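Local coordinates for ABC transporter substrate binding protein (Ribose) (Agrobacterium vitis S4, PDB 4WT7) that probably binds carbohydrates as the periplasmic solute-binding component of an ABC transporter, and holds D-allitol in this crystal, at residues Gly32-Ala40 against Leu84-Leu95; Lys220-Leu231 against Ile245-Val256. All coordinates share one frame; numbering follows the deposited sequence.

Contact 1: Gly32-Ala40 against Leu84-Leu95; sequences GKRIGISTA and LIAQKPDAIVQL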
loop_
_atom_site.group_PDB
_atom_site.type_symbol
_atom_site.label_atom_id
_atom_site.label_comp_id
_atom_site.label_asym_id
_atom_site.label_seq_id
_atom_site.Cartn_x
_atom_site.Cartn_y
_atom_site.Cartn_z
ATOM N N GLY A 32 -14.640 25.092 11.993
ATOM C CA GLY A 32 -14.311 26.223 11.150
ATOM C C GLY A 32 -13.200 26.013 10.135
ATOM O O GLY A 32 -12.867 26.941 9.427
ATOM N N LYS A 33 -12.626 24.813 10.036
ATOM C CA LYS A 33 -11.561 24.567 9.059
ATOM C C LYS A 33 -12.100 23.801 7.868
ATOM O O LYS A 33 -13.042 23.014 7.982
ATOM C CB LYS A 33 -10.411 23.744 9.665
ATOM C CG LYS A 33 -9.866 24.306 10.951
ATOM C CD LYS A 33 -9.227 25.692 10.740
ATOM C CE LYS A 33 -8.762 26.279 12.061
ATOM N NZ LYS A 33 -8.009 27.523 11.796
ATOM N N ARG A 34 -11.494 24.031 6.720
ATOM C CA ARG A 34 -11.791 23.233 5.531
ATOM C C ARG A 34 -10.555 22.394 5.216
ATOM O O ARG A 34 -9.441 22.934 5.087
ATOM C CB ARG A 34 -12.141 24.154 4.355
ATOM C CG ARG A 34 -13.556 24.731 4.427
ATOM C CD ARG A 34 -13.729 26.072 3.706
ATOM N NE ARG A 34 -13.193 26.077 2.334
ATOM C CZ ARG A 34 -12.041 26.644 1.957
ATOM N NH1 ARG A 34 -11.659 26.581 0.693
ATOM N NH2 ARG A 34 -11.268 27.289 2.812
ATOM N N ILE A 35 -10.743 21.077 5.096
ATOM C CA ILE A 35 -9.634 20.168 4.811
ATOM C C ILE A 35 -9.809 19.468 3.458
ATOM O O ILE A 35 -10.800 18.753 3.255
ATOM C CB ILE A 35 -9.493 19.077 5.928
ATOM C CG1 ILE A 35 -9.403 19.719 7.312
ATOM C CG2 ILE A 35 -8.284 18.188 5.653
ATOM C CD1 ILE A 35 -8.477 20.910 7.409
ATOM N N GLY A 36 -8.869 19.700 2.540
ATOM C CA GLY A 36 -8.857 19.051 1.242
ATOM C C GLY A 36 -8.404 17.610 1.432
ATOM O O GLY A 36 -7.367 17.371 2.041
ATOM N N ILE A 37 -9.169 16.646 0.920
ATOM C CA ILE A 37 -8.747 15.248 1.019
ATOM C C ILE A 37 -8.701 14.633 -0.354
ATOM O O ILE A 37 -9.739 14.423 -0.955
ATOM C CB ILE A 37 -9.735 14.433 1.883
ATOM C CG1 ILE A 37 -9.768 14.971 3.310
ATOM C CG2 ILE A 37 -9.361 12.928 1.919
ATOM C CD1 ILE A 37 -10.913 14.438 4.069
ATOM N N SER A 38 -7.504 14.344 -0.843
ATOM C CA SER A 38 -7.285 13.873 -2.221
ATOM C C SER A 38 -6.657 12.489 -2.236
ATOM O O SER A 38 -5.608 12.287 -1.637
ATOM C CB SER A 38 -6.353 14.837 -2.977
ATOM O OG SER A 38 -5.983 14.352 -4.272
ATOM N N THR A 39 -7.300 11.532 -2.925
ATOM C CA THR A 39 -6.758 10.176 -3.039
ATOM C C THR A 39 -6.520 9.830 -4.509
ATOM O O THR A 39 -7.276 10.267 -5.367
ATOM C CB THR A 39 -7.695 9.133 -2.398
ATOM O OG1 THR A 39 -7.083 7.847 -2.441
ATOM C CG2 THR A 39 -9.021 9.045 -3.083
ATOM N N ALA A 40 -5.466 9.060 -4.799
ATOM C CA ALA A 40 -5.248 8.581 -6.158
ATOM C C ALA A 40 -6.445 7.705 -6.618
ATOM O O ALA A 40 -6.824 7.735 -7.781
ATOM C CB ALA A 40 -3.962 7.800 -6.253
ATOM N N LEU A 84 -8.189 21.953 -5.552
ATOM C CA LEU A 84 -8.053 22.108 -4.097
ATOM C C LEU A 84 -7.160 23.311 -3.769
ATOM O O LEU A 84 -7.432 24.071 -2.833
ATOM C CB LEU A 84 -7.479 20.862 -3.464
ATOM C CG LEU A 84 -8.412 19.660 -3.336
ATOM C CD1 LEU A 84 -7.637 18.489 -2.677
ATOM C CD2 LEU A 84 -9.680 20.016 -2.555
ATOM N N ILE A 85 -6.105 23.489 -4.543
ATOM C CA ILE A 85 -5.204 24.627 -4.321
ATOM C C ILE A 85 -5.928 25.954 -4.515
ATOM O O ILE A 85 -5.797 26.874 -3.675
ATOM C CB ILE A 85 -3.940 24.564 -5.197
ATOM C CG1 ILE A 85 -3.057 23.400 -4.724
ATOM C CG2 ILE A 85 -3.153 25.879 -5.044
ATOM C CD1 ILE A 85 -1.953 23.001 -5.652
ATOM N N ALA A 86 -6.713 26.045 -5.589
ATOM C CA ALA A 86 -7.490 27.250 -5.885
ATOM C C ALA A 86 -8.480 27.514 -4.754
ATOM O O ALA A 86 -8.975 28.637 -4.575
ATOM C CB ALA A 86 -8.263 27.076 -7.219
ATOM N N GLN A 87 -8.815 26.457 -4.033
ATOM C CA GLN A 87 -9.779 26.597 -2.955
ATOM C C GLN A 87 -9.152 27.124 -1.672
ATOM O O GLN A 87 -9.864 27.546 -0.782
ATOM C CB GLN A 87 -10.521 25.276 -2.687
ATOM C CG GLN A 87 -11.493 24.810 -3.757
ATOM C CD GLN A 87 -12.268 25.923 -4.401
ATOM O OE1 GLN A 87 -12.106 26.207 -5.585
ATOM N NE2 GLN A 87 -13.121 26.561 -3.647
ATOM N N LYS A 88 -7.826 27.119 -1.571
ATOM C CA LYS A 88 -7.133 27.546 -0.345
ATOM C C LYS A 88 -7.780 27.068 0.962
ATOM O O LYS A 88 -8.131 27.861 1.827
ATOM C CB LYS A 88 -6.949 29.069 -0.317
ATOM C CG LYS A 88 -5.847 29.540 -1.229
ATOM C CD LYS A 88 -4.451 29.422 -0.540
ATOM C CE LYS A 88 -4.382 30.229 0.783
ATOM N NZ LYS A 88 -3.150 29.906 1.607
ATOM N N PRO A 89 -7.930 25.757 1.095
ATOM C CA PRO A 89 -8.338 25.123 2.340
ATOM C C PRO A 89 -7.266 25.306 3.386
ATOM O O PRO A 89 -6.171 25.736 3.047
ATOM C CB PRO A 89 -8.411 23.652 1.958
ATOM C CG PRO A 89 -7.321 23.518 0.879
ATOM C CD PRO A 89 -7.487 24.776 0.093
ATOM N N ASP A 90 -7.577 24.941 4.628
ATOM C CA ASP A 90 -6.624 25.048 5.723
ATOM C C ASP A 90 -5.510 24.006 5.686
ATOM O O ASP A 90 -4.449 24.198 6.285
ATOM C CB ASP A 90 -7.388 25.048 7.024
ATOM C CG ASP A 90 -8.336 26.218 7.099
ATOM O OD1 ASP A 90 -7.833 27.364 7.199
ATOM O OD2 ASP A 90 -9.561 26.005 6.998
ATOM N N ALA A 91 -5.744 22.903 4.968
ATOM C CA ALA A 91 -4.703 21.920 4.720
ATOM C C ALA A 91 -5.154 21.009 3.562
ATOM O O ALA A 91 -6.352 20.966 3.214
ATOM C CB ALA A 91 -4.416 21.106 5.987
ATOM N N ILE A 92 -4.198 20.324 2.934
ATOM C CA ILE A 92 -4.527 19.277 1.980
ATOM C C ILE A 92 -3.849 17.975 2.406
ATOM O O ILE A 92 -2.674 17.992 2.793
ATOM C CB ILE A 92 -4.042 19.667 0.580
ATOM C CG1 ILE A 92 -4.833 20.868 0.077
ATOM C CG2 ILE A 92 -4.147 18.501 -0.382
ATOM C CD1 ILE A 92 -4.315 21.473 -1.235
ATOM N N VAL A 93 -4.567 16.847 2.352
ATOM C CA VAL A 93 -3.936 15.553 2.628
ATOM C C VAL A 93 -4.013 14.728 1.362
ATOM O O VAL A 93 -5.096 14.547 0.792
ATOM C CB VAL A 93 -4.627 14.717 3.777
ATOM C CG1 VAL A 93 -3.712 13.574 4.201
ATOM C CG2 VAL A 93 -4.951 15.570 4.961
ATOM N N GLN A 94 -2.874 14.226 0.921
ATOM C CA GLN A 94 -2.818 13.425 -0.296
ATOM C C GLN A 94 -2.525 11.981 0.030
ATOM O O GLN A 94 -1.542 11.652 0.698
ATOM C CB GLN A 94 -1.761 13.978 -1.262
ATOM C CG GLN A 94 -1.465 13.088 -2.455
ATOM C CD GLN A 94 -2.693 12.889 -3.305
ATOM O OE1 GLN A 94 -3.506 13.813 -3.474
ATOM N NE2 GLN A 94 -2.840 11.699 -3.862
ATOM N N LEU A 95 -3.389 11.120 -0.467
ATOM C CA LEU A 95 -3.297 9.690 -0.214
ATOM C C LEU A 95 -2.817 8.944 -1.478
ATOM O O LEU A 95 -3.516 8.888 -2.493
ATOM C CB LEU A 95 -4.663 9.150 0.251
ATOM C CG LEU A 95 -4.835 7.633 0.294
ATOM C CD1 LEU A 95 -3.889 7.005 1.295
ATOM C CD2 LEU A 95 -6.264 7.276 0.626
HETATM O O HOH W 1 -14.037 25.834 -1.247
HETATM O O HOH W 2 -11.033 27.807 5.838
#
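Asp-90 OD2 is gripped from two directions, by Arg-34 N at 2.8 Å and by a water at 2.6 Å. The backbone N-H points at the anti lone pair of OD2 and is nearly straight (166°). The water passes the link on to Arg-34 NH2, so one residue holds the same carboxylate oxygen directly with its backbone N and through water with its guanidinium. This pair sits where two adjacent parallel strands, 34-39 and 91-95, begin in the six-stranded parallel sheet of one lobe.

The guanidinium of Arg-34 turns toward the end of helix 74-87. There NH1 bonds Gln-87 O, which lies in the guanidinium plane, and NH2 makes a weak bond to Lys-88 O. A second water joins Arg-34 NH1 to Gln-87 NE2. One side chain thus ties the end of helix 74-87 to the start of strand 34-39.

Further along, regular backbone bonds follow, such as Ser-38 N to Val-93 O at 2.9 Å. Leu-84 packs over the backbone of Gly-36, its CD2 4.0 Å from Gly-36 CA. On the other face of the sheet, Ile-35 CG2 meets Val-93 CG2 at 4.3 Å.

Near the strand ends, Gln-94 bends at chi2 (61°), which folds its amide back over the neighbouring strand. Ser-38 OG, also bonded to Gln-80 NE2, gives its hydrogen to Gln-94 OE1 at 2.7 Å, in the amide plane and on a lone pair.

Contact 2: Lys220-Leu231 against Ile245-Val256; sequences KAIWSAWDIPQL and IKTYGVDGSPEV. With X9X (D-allitol), chain C.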
loop_
_atom_site.group_PDB
_atom_site.type_symbol
_atom_site.label_atom_id
_atom_site.label_comp_id
_atom_site.label_asym_id
_atom_site.label_seq_id
_atom_site.Cartn_x
_atom_site.Cartn_y
_atom_site.Cartn_z
ATOM N N LYS A 220 9.142 -20.924 -7.044
ATOM C CA LYS A 220 8.832 -21.304 -5.669
ATOM C C LYS A 220 7.961 -20.273 -4.984
ATOM O O LYS A 220 7.208 -20.610 -4.049
ATOM C CB LYS A 220 10.104 -21.546 -4.859
ATOM C CG LYS A 220 11.046 -22.539 -5.501
ATOM C CD LYS A 220 11.227 -23.834 -4.728
ATOM C CE LYS A 220 11.878 -23.561 -3.372
ATOM N NZ LYS A 220 13.008 -24.477 -3.024
ATOM N N ALA A 221 8.040 -19.021 -5.442
ATOM C CA ALA A 221 7.243 -17.967 -4.846
ATOM C C ALA A 221 6.844 -16.877 -5.845
ATOM O O ALA A 221 7.449 -16.731 -6.932
ATOM C CB ALA A 221 7.992 -17.347 -3.691
ATOM N N ILE A 222 5.811 -16.135 -5.466
ATOM C CA ILE A 222 5.398 -14.956 -6.194
ATOM C C ILE A 222 5.181 -13.836 -5.170
ATOM O O ILE A 222 4.379 -13.980 -4.210
ATOM C CB ILE A 222 4.110 -15.188 -6.957
ATOM C CG1 ILE A 222 4.235 -16.443 -7.819
ATOM C CG2 ILE A 222 3.775 -13.983 -7.812
ATOM C CD1 ILE A 222 3.040 -16.681 -8.635
ATOM N N TRP A 223 5.896 -12.753 -5.388
ATOM C CA TRP A 223 5.923 -11.615 -4.484
ATOM C C TRP A 223 5.235 -10.429 -5.127
ATOM O O TRP A 223 5.369 -10.199 -6.332
ATOM C CB TRP A 223 7.375 -11.246 -4.199
ATOM C CG TRP A 223 7.592 -10.041 -3.272
ATOM C CD1 TRP A 223 7.867 -10.089 -1.936
ATOM C CD2 TRP A 223 7.560 -8.645 -3.622
ATOM N NE1 TRP A 223 8.014 -8.818 -1.432
ATOM C CE2 TRP A 223 7.821 -7.911 -2.439
ATOM C CE3 TRP A 223 7.333 -7.939 -4.809
ATOM C CZ2 TRP A 223 7.870 -6.507 -2.414
ATOM C CZ3 TRP A 223 7.364 -6.565 -4.789
ATOM C CH2 TRP A 223 7.639 -5.855 -3.599
ATOM N N SER A 224 4.532 -9.661 -4.303
ATOM C CA SER A 224 3.893 -8.429 -4.724
ATOM C C SER A 224 3.990 -7.449 -3.573
ATOM O O SER A 224 4.078 -7.860 -2.419
ATOM C CB SER A 224 2.428 -8.713 -5.024
ATOM O OG SER A 224 2.344 -9.771 -5.960
ATOM N N ALA A 225 3.894 -6.161 -3.878
ATOM C CA ALA A 225 4.109 -5.121 -2.869
ATOM C C ALA A 225 2.823 -4.815 -2.097
ATOM O O ALA A 225 2.851 -4.161 -1.041
ATOM C CB ALA A 225 4.662 -3.850 -3.537
ATOM N N TRP A 226 1.701 -5.291 -2.642
ATOM C CA TRP A 226 0.396 -5.179 -2.026
ATOM C C TRP A 226 -0.391 -6.416 -2.456
ATOM O O TRP A 226 0.034 -7.124 -3.347
ATOM C CB TRP A 226 -0.312 -3.883 -2.418
ATOM C CG TRP A 226 -0.488 -3.711 -3.885
ATOM C CD1 TRP A 226 0.498 -3.672 -4.838
ATOM C CD2 TRP A 226 -1.713 -3.521 -4.572
ATOM N NE1 TRP A 226 -0.047 -3.500 -6.089
ATOM C CE2 TRP A 226 -1.405 -3.391 -5.956
ATOM C CE3 TRP A 226 -3.035 -3.432 -4.176
ATOM C CZ2 TRP A 226 -2.398 -3.210 -6.928
ATOM C CZ3 TRP A 226 -4.010 -3.242 -5.132
ATOM C CH2 TRP A 226 -3.691 -3.140 -6.488
ATOM N N ASP A 227 -1.552 -6.651 -1.874
ATOM C CA ASP A 227 -2.089 -8.013 -1.875
ATOM C C ASP A 227 -3.189 -8.341 -2.901
ATOM O O ASP A 227 -3.575 -9.490 -3.030
ATOM C CB ASP A 227 -2.431 -8.454 -0.445
ATOM C CG ASP A 227 -3.684 -7.784 0.131
ATOM O OD1 ASP A 227 -4.291 -6.918 -0.543
ATOM O OD2 ASP A 227 -4.038 -8.160 1.282
ATOM N N ILE A 228 -3.648 -7.349 -3.665
ATOM C CA ILE A 228 -4.630 -7.616 -4.698
ATOM C C ILE A 228 -4.034 -8.371 -5.896
ATOM O O ILE A 228 -4.674 -9.316 -6.398
ATOM C CB ILE A 228 -5.376 -6.315 -5.086
ATOM C CG1 ILE A 228 -6.018 -5.706 -3.823
ATOM C CG2 ILE A 228 -6.436 -6.572 -6.119
ATOM C CD1 ILE A 228 -6.840 -6.712 -2.965
ATOM N N PRO A 229 -2.812 -8.010 -6.340
ATOM C CA PRO A 229 -2.166 -8.887 -7.341
ATOM C C PRO A 229 -1.904 -10.277 -6.738
ATOM O O PRO A 229 -2.045 -11.326 -7.419
ATOM C CB PRO A 229 -0.849 -8.188 -7.639
ATOM C CG PRO A 229 -1.094 -6.741 -7.248
ATOM C CD PRO A 229 -2.080 -6.750 -6.130
ATOM N N GLN A 230 -1.549 -10.291 -5.453
ATOM C CA GLN A 230 -1.380 -11.552 -4.746
ATOM C C GLN A 230 -2.624 -12.418 -4.923
ATOM O O GLN A 230 -2.515 -13.604 -5.195
ATOM C CB GLN A 230 -1.059 -11.341 -3.265
ATOM C CG GLN A 230 -0.751 -12.617 -2.483
ATOM C CD GLN A 230 -0.604 -12.352 -0.974
ATOM O OE1 GLN A 230 -0.854 -11.239 -0.486
ATOM N NE2 GLN A 230 -0.206 -13.380 -0.237
ATOM N N LEU A 231 -3.797 -11.817 -4.757
ATOM C CA LEU A 231 -5.074 -12.527 -4.897
ATOM C C LEU A 231 -5.215 -13.148 -6.299
ATOM O O LEU A 231 -5.510 -14.323 -6.431
ATOM C CB LEU A 231 -6.230 -11.558 -4.647
ATOM C CG LEU A 231 -7.680 -12.055 -4.735
ATOM C CD1 LEU A 231 -7.861 -13.322 -3.908
ATOM C CD2 LEU A 231 -8.643 -10.924 -4.263
ATOM N N ILE A 245 3.678 -23.633 -5.374
ATOM C CA ILE A 245 4.166 -22.241 -5.388
ATOM C C ILE A 245 3.506 -21.410 -4.282
ATOM O O ILE A 245 2.289 -21.489 -4.108
ATOM C CB ILE A 245 3.872 -21.580 -6.753
ATOM C CG1 ILE A 245 4.596 -22.333 -7.872
ATOM C CG2 ILE A 245 4.275 -20.116 -6.751
ATOM C CD1 ILE A 245 4.181 -21.916 -9.254
ATOM N N LYS A 246 4.295 -20.618 -3.547
ATOM C CA LYS A 246 3.771 -19.803 -2.430
ATOM C C LYS A 246 3.659 -18.327 -2.801
ATOM O O LYS A 246 4.525 -17.783 -3.486
ATOM C CB LYS A 246 4.686 -19.918 -1.202
ATOM C CG LYS A 246 4.717 -21.327 -0.569
ATOM C CD LYS A 246 5.870 -21.475 0.443
ATOM C CE LYS A 246 5.810 -22.808 1.172
ATOM N NZ LYS A 246 5.752 -23.907 0.202
ATOM N N THR A 247 2.616 -17.657 -2.319
ATOM C CA THR A 247 2.464 -16.232 -2.633
ATOM C C THR A 247 2.603 -15.326 -1.408
ATOM O O THR A 247 2.376 -15.745 -0.271
ATOM C CB THR A 247 1.146 -15.936 -3.412
ATOM O OG1 THR A 247 0.016 -15.915 -2.518
ATOM C CG2 THR A 247 0.930 -17.013 -4.485
ATOM N N TYR A 248 2.958 -14.063 -1.678
ATOM C CA TYR A 248 3.340 -13.125 -0.625
ATOM C C TYR A 248 2.846 -11.726 -0.958
ATOM O O TYR A 248 2.878 -11.328 -2.104
ATOM C CB TYR A 248 4.870 -13.113 -0.486
ATOM C CG TYR A 248 5.403 -14.437 -0.023
ATOM C CD1 TYR A 248 5.474 -14.748 1.335
ATOM C CD2 TYR A 248 5.785 -15.398 -0.934
ATOM C CE1 TYR A 248 5.934 -15.957 1.765
ATOM C CE2 TYR A 248 6.219 -16.658 -0.507
ATOM C CZ TYR A 248 6.291 -16.927 0.840
ATOM O OH TYR A 248 6.745 -18.159 1.254
ATOM N N GLY A 249 2.391 -10.988 0.058
ATOM C CA GLY A 249 1.942 -9.625 -0.155
ATOM C C GLY A 249 1.699 -8.783 1.095
ATOM O O GLY A 249 2.028 -9.168 2.230
ATOM N N VAL A 250 1.102 -7.618 0.864
ATOM C CA VAL A 250 0.898 -6.643 1.907
ATOM C C VAL A 250 -0.474 -5.992 1.784
ATOM O O VAL A 250 -1.005 -5.868 0.674
ATOM C CB VAL A 250 1.990 -5.534 1.775
ATOM C CG1 VAL A 250 1.843 -4.495 2.849
ATOM C CG2 VAL A 250 3.364 -6.146 1.779
ATOM N N ASP A 251 -1.008 -5.590 2.944
ATOM C CA ASP A 251 -2.236 -4.800 3.146
ATOM C C ASP A 251 -3.188 -5.499 4.147
ATOM O O ASP A 251 -3.861 -4.835 4.942
ATOM C CB ASP A 251 -3.001 -4.505 1.850
ATOM C CG ASP A 251 -2.363 -3.414 1.023
ATOM O OD1 ASP A 251 -1.279 -2.950 1.412
ATOM O OD2 ASP A 251 -2.944 -3.067 -0.046
ATOM N N GLY A 252 -3.230 -6.837 4.096
ATOM C CA GLY A 252 -4.239 -7.586 4.828
ATOM C C GLY A 252 -5.668 -7.242 4.424
ATOM O O GLY A 252 -6.528 -6.998 5.273
ATOM N N SER A 253 -5.935 -7.195 3.130
ATOM C CA SER A 253 -7.321 -7.116 2.684
ATOM C C SER A 253 -8.002 -8.396 3.181
ATOM O O SER A 253 -7.388 -9.439 3.206
ATOM C CB SER A 253 -7.410 -6.994 1.151
ATOM O OG SER A 253 -6.478 -6.048 0.668
ATOM N N PRO A 254 -9.265 -8.301 3.602
ATOM C CA PRO A 254 -9.947 -9.469 4.189
ATOM C C PRO A 254 -9.992 -10.663 3.252
ATOM O O PRO A 254 -9.774 -11.798 3.677
ATOM C CB PRO A 254 -11.372 -8.972 4.435
ATOM C CG PRO A 254 -11.254 -7.492 4.544
ATOM C CD PRO A 254 -10.081 -7.075 3.687
ATOM N N GLU A 255 -10.305 -10.412 1.994
ATOM C CA GLU A 255 -10.410 -11.492 1.025
ATOM C C GLU A 255 -9.092 -12.276 0.882
ATOM O O GLU A 255 -9.113 -13.461 0.582
ATOM C CB GLU A 255 -10.916 -10.952 -0.313
ATOM C CG GLU A 255 -10.026 -9.839 -0.940
ATOM C CD GLU A 255 -10.416 -8.362 -0.563
ATOM O OE1 GLU A 255 -10.776 -8.047 0.619
ATOM O OE2 GLU A 255 -10.334 -7.513 -1.494
ATOM N N VAL A 256 -7.944 -11.642 1.136
ATOM C CA VAL A 256 -6.651 -12.337 1.008
ATOM C C VAL A 256 -6.203 -13.003 2.299
ATOM O O VAL A 256 -5.664 -14.110 2.272
ATOM C CB VAL A 256 -5.519 -11.379 0.530
ATOM C CG1 VAL A 256 -4.190 -12.106 0.437
ATOM C CG2 VAL A 256 -5.891 -10.804 -0.807
HETATM O OAA X9X C . -0.017 1.859 -4.796
HETATM C CAG X9X C . -0.623 0.619 -4.717
HETATM C CAI X9X C . -0.854 0.023 -3.367
HETATM O OAC X9X C . 0.345 -0.402 -2.766
HETATM C CAK X9X C . -1.686 0.930 -2.508
HETATM O OAE X9X C . -2.804 1.221 -3.253
HETATM C CAL X9X C . -2.184 0.219 -1.248
HETATM O OAF X9X C . -2.883 -0.935 -1.563
HETATM C CAJ X9X C . -1.166 -0.035 -0.154
HETATM O OAD X9X C . -0.388 -1.163 -0.360
HETATM C CAH X9X C . -0.288 1.143 0.214
HETATM O OAB X9X C . 0.158 1.169 1.552
HETATM O O HOH W 3 2.074 -12.137 -4.602
#
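Asp-227 and Ser-253 are joined by two bonds. Ser-253 OG donates to Asp-227 OD1 at 2.6 Å, and Ser-253 N donates to Asp-227 OD2 at 2.8 Å. Both use syn lone pairs, so Ser-253, just before helix 254-260, grips both oxygens of the carboxylate and fixes its rotation. With CG between the backbone N and the carbonyl carbon (chi1 73°), Asp-227 turns its carboxylate to that site.

Next to it, Asp-251 receives two hydroxyls of D-allitol. OAF binds Asp-251 OD2 at 2.6 Å and OAD binds Asp-251 OD1 at 2.7 Å, while Gln-273 NE2 also bonds OD1. Asp-227 OD1 lies 4.1 Å from Asp-251 OD2; the donors on both groups probably ease this closeness of like charges.

Trp-226 lies between the sugar alcohol and the start of helix 227-240. Allitol CAI is over one face of its ring, and Pro-229 CD is centred over the opposite face. Its NE1 is bonded to Asp-193.

Deeper in, strands 221-224 and 246-249 pair in parallel, with Ile-222 N bonded to Lys-246 O. One water bridges Ile-222 O, Ser-224 OG and Tyr-248 O. Gln-230 reaches across in an extended chain, its OE1 3.2 Å from Gly-249 CA. Its NE2 is bonded to Ala-269 O.

Apolar contacts complete the packing. Ala-221 CB meets the edge of the Tyr-248 ring, and Leu-231 CB touches Val-256 CG2 at 3.9 Å. Strand 221-224, helix 227-240 and strand 246-249 form a beta-alpha-beta unit. The residues just after its two strands, Trp-226 and Asp-251, line the ligand pocket, as in periplasmic binding proteins.

Contacts 1 and 2 belong to different sheets, on opposite sides of the chain's centre. Their own centres are about 32 Å apart, and their nearest atoms about 10 Å. Both are largely buried and built on neighbouring parallel strands of an alpha/beta lobe. Contact 1 also reaches a more exposed end, where the charged groups and waters gather at the start of the strands, far from the ligand. In contact 2 the carboxylates of Asp-227 and Asp-251 lie just beyond the C-terminal ends of the strands, and Asp-251 serves the allitol directly. Contact 1 comes near the sugar alcohol only at its other end, with the Leu-95 side chain about 7 Å away.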